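Local coordinates for protein EmrA (Aquifex aeolicus, PDB 4TKO) that serves as the periplasmic adaptor of a major facilitator superfamily multidrug efflux pump and probably helps to export xenobiotics across the cell envelope, at residues 33-38 / 48-53. Sequence-based numbering, arbitrary orientation.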
loop_
_atom_site.group_PDB
_atom_site.type_symbol
_atom_site.label_atom_id
_atom_site.label_comp_id
_atom_site.label_asym_id
_atom_site.label_seq_id
_atom_site.Cartn_x
_atom_site.Cartn_y
_atom_site.Cartn_z
ATOM N N GLU A 33 -23.720 -7.884 -21.301
ATOM C CA GLU A 33 -23.442 -9.159 -21.958
ATOM C C GLU A 33 -23.787 -10.331 -21.048
ATOM O O GLU A 33 -23.488 -10.311 -19.854
ATOM C CB GLU A 33 -21.976 -9.253 -22.370
ATOM C CG GLU A 33 -21.527 -8.185 -23.329
ATOM C CD GLU A 33 -22.126 -8.374 -24.707
ATOM O OE1 GLU A 33 -22.731 -9.447 -24.958
ATOM O OE2 GLU A 33 -21.996 -7.444 -25.534
ATOM N N VAL A 34 -24.410 -11.353 -21.621
ATOM C CA VAL A 34 -24.688 -12.587 -20.896
ATOM C C VAL A 34 -24.058 -13.773 -21.619
ATOM O O VAL A 34 -24.420 -14.083 -22.744
ATOM C CB VAL A 34 -26.192 -12.815 -20.741
ATOM C CG1 VAL A 34 -26.448 -14.059 -19.912
ATOM C CG2 VAL A 34 -26.823 -11.610 -20.083
ATOM N N TYR A 35 -23.103 -14.423 -20.979
ATOM C CA TYR A 35 -22.333 -15.453 -21.652
ATOM C C TYR A 35 -22.889 -16.858 -21.437
ATOM O O TYR A 35 -22.546 -17.785 -22.166
ATOM C CB TYR A 35 -20.886 -15.401 -21.177
ATOM C CG TYR A 35 -20.237 -14.067 -21.428
ATOM C CD1 TYR A 35 -20.305 -13.467 -22.678
ATOM C CD2 TYR A 35 -19.573 -13.392 -20.415
ATOM C CE1 TYR A 35 -19.724 -12.236 -22.912
ATOM C CE2 TYR A 35 -18.981 -12.161 -20.646
ATOM C CZ TYR A 35 -19.058 -11.592 -21.895
ATOM O OH TYR A 35 -18.476 -10.367 -22.125
ATOM N N LYS A 36 -23.731 -17.012 -20.422
ATOM C CA LYS A 36 -24.225 -18.325 -20.018
ATOM C C LYS A 36 -25.715 -18.211 -19.821
ATOM O O LYS A 36 -26.218 -17.124 -19.562
ATOM C CB LYS A 36 -23.550 -18.825 -18.731
ATOM C CG LYS A 36 -22.090 -19.250 -18.908
ATOM C CD LYS A 36 -21.911 -20.053 -20.188
ATOM C CE LYS A 36 -20.717 -21.006 -20.123
ATOM N NZ LYS A 36 -19.410 -20.345 -20.378
ATOM N N ASP A 37 -26.431 -19.319 -19.973
ATOM C CA ASP A 37 -27.877 -19.274 -19.841
ATOM C C ASP A 37 -28.313 -20.469 -19.025
ATOM O O ASP A 37 -27.499 -21.338 -18.704
ATOM C CB ASP A 37 -28.552 -19.252 -21.215
ATOM C CG ASP A 37 -30.005 -18.749 -21.164
ATOM O OD1 ASP A 37 -30.596 -18.682 -20.064
ATOM O OD2 ASP A 37 -30.564 -18.423 -22.238
ATOM N N LEU A 38 -29.591 -20.469 -18.659
ATOM C CA LEU A 38 -30.230 -21.578 -17.959
ATOM C C LEU A 38 -29.831 -22.903 -18.594
ATOM O O LEU A 38 -29.872 -23.043 -19.811
ATOM C CB LEU A 38 -31.751 -21.407 -17.990
ATOM C CG LEU A 38 -32.619 -22.531 -17.427
ATOM C CD1 LEU A 38 -32.619 -22.505 -15.916
ATOM C CD2 LEU A 38 -34.022 -22.393 -17.956
ATOM N N LEU A 48 -19.781 -15.467 -16.629
ATOM C CA LEU A 48 -21.187 -15.758 -16.839
ATOM C C LEU A 48 -21.856 -14.554 -17.432
ATOM O O LEU A 48 -22.754 -14.689 -18.259
ATOM C CB LEU A 48 -21.868 -16.144 -15.526
ATOM C CG LEU A 48 -21.141 -17.207 -14.695
ATOM C CD1 LEU A 48 -21.824 -17.393 -13.368
ATOM C CD2 LEU A 48 -21.071 -18.544 -15.430
ATOM N N ALA A 49 -21.406 -13.369 -17.022
ATOM C CA ALA A 49 -22.028 -12.130 -17.469
ATOM C C ALA A 49 -21.128 -10.947 -17.194
ATOM O O ALA A 49 -20.131 -11.080 -16.497
ATOM C CB ALA A 49 -23.337 -11.946 -16.796
ATOM N N LYS A 50 -21.479 -9.779 -17.720
ATOM C CA LYS A 50 -20.571 -8.648 -17.619
ATOM C C LYS A 50 -21.329 -7.335 -17.534
ATOM O O LYS A 50 -22.360 -7.166 -18.185
ATOM C CB LYS A 50 -19.615 -8.659 -18.817
ATOM C CG LYS A 50 -18.769 -7.426 -18.988
ATOM C CD LYS A 50 -18.658 -7.069 -20.470
ATOM C CE LYS A 50 -17.251 -6.600 -20.823
ATOM N NZ LYS A 50 -16.282 -7.738 -20.819
ATOM N N LEU A 51 -20.826 -6.416 -16.713
ATOM C CA LEU A 51 -21.416 -5.086 -16.592
ATOM C C LEU A 51 -20.645 -4.058 -17.424
ATOM O O LEU A 51 -19.481 -4.251 -17.760
ATOM C CB LEU A 51 -21.454 -4.649 -15.136
ATOM C CG LEU A 51 -22.224 -5.525 -14.124
ATOM C CD1 LEU A 51 -22.162 -4.940 -12.717
ATOM C CD2 LEU A 51 -23.676 -5.721 -14.540
ATOM N N ASP A 52 -21.311 -2.971 -17.776
ATOM C CA ASP A 52 -20.656 -1.840 -18.425
ATOM C C ASP A 52 -19.716 -1.128 -17.440
ATOM O O ASP A 52 -20.170 -0.589 -16.433
ATOM C CB ASP A 52 -21.715 -0.873 -18.955
ATOM C CG ASP A 52 -21.119 0.377 -19.590
ATOM O OD1 ASP A 52 -19.958 0.316 -20.049
ATOM O OD2 ASP A 52 -21.831 1.413 -19.649
ATOM N N PRO A 53 -18.408 -1.109 -17.727
ATOM C CA PRO A 53 -17.449 -0.615 -16.732
ATOM C C PRO A 53 -17.049 0.853 -16.857
ATOM O O PRO A 53 -16.256 1.307 -16.044
ATOM C CB PRO A 53 -16.228 -1.485 -16.998
ATOM C CG PRO A 53 -16.258 -1.649 -18.492
ATOM C CD PRO A 53 -17.718 -1.623 -18.919
#
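Tyr35 N reaches Leu48 O at 2.8 Å, approaching from above the carbonyl plane, 40° out of it. The same oxygen takes a second, weak bond from Lys36 N, so two successive amides meet one acceptor just where strand 29-34 gives way to loop. Further back, Glu33 and Lys50 form an antiparallel hydrogen-bonded pair, firm from Lys50 N to Glu33 O (3.0 Å) and weak in return; Val34 and Ala49 make the non-hydrogen-bonded pair next to it. With CG beside the backbone N (chi1 -59°), the Tyr35 ring slants alongside Leu48 C and Ala49 N. Its CE2 comes to 4.0 Å from Lys50 CB, and the bent lysine chain passes the phenol oxygen, with Lys50 CD 3.7 Å from Tyr35 OH. The Lys36 side chain crosses that of Leu48 at about a right angle, Lys36 CG 3.7 Å from Leu48 CD2, while its ammonium turns to a salt bridge with Glu46. Val42 and Phe248 pack against Leu48; Phe25 and Ile235 meet Ala49 on the Val34 face. On its other edge, strand 47-51 hydrogen-bonds through Leu48 and Ala49 to Leu222. Such a hairpin, its second strand turning at Asp52 into helix 54-68, where the predicted coiled coil begins, is consistent with the barrel-sandwich hybrid, or lipoyl-like, domain of membrane fusion proteins.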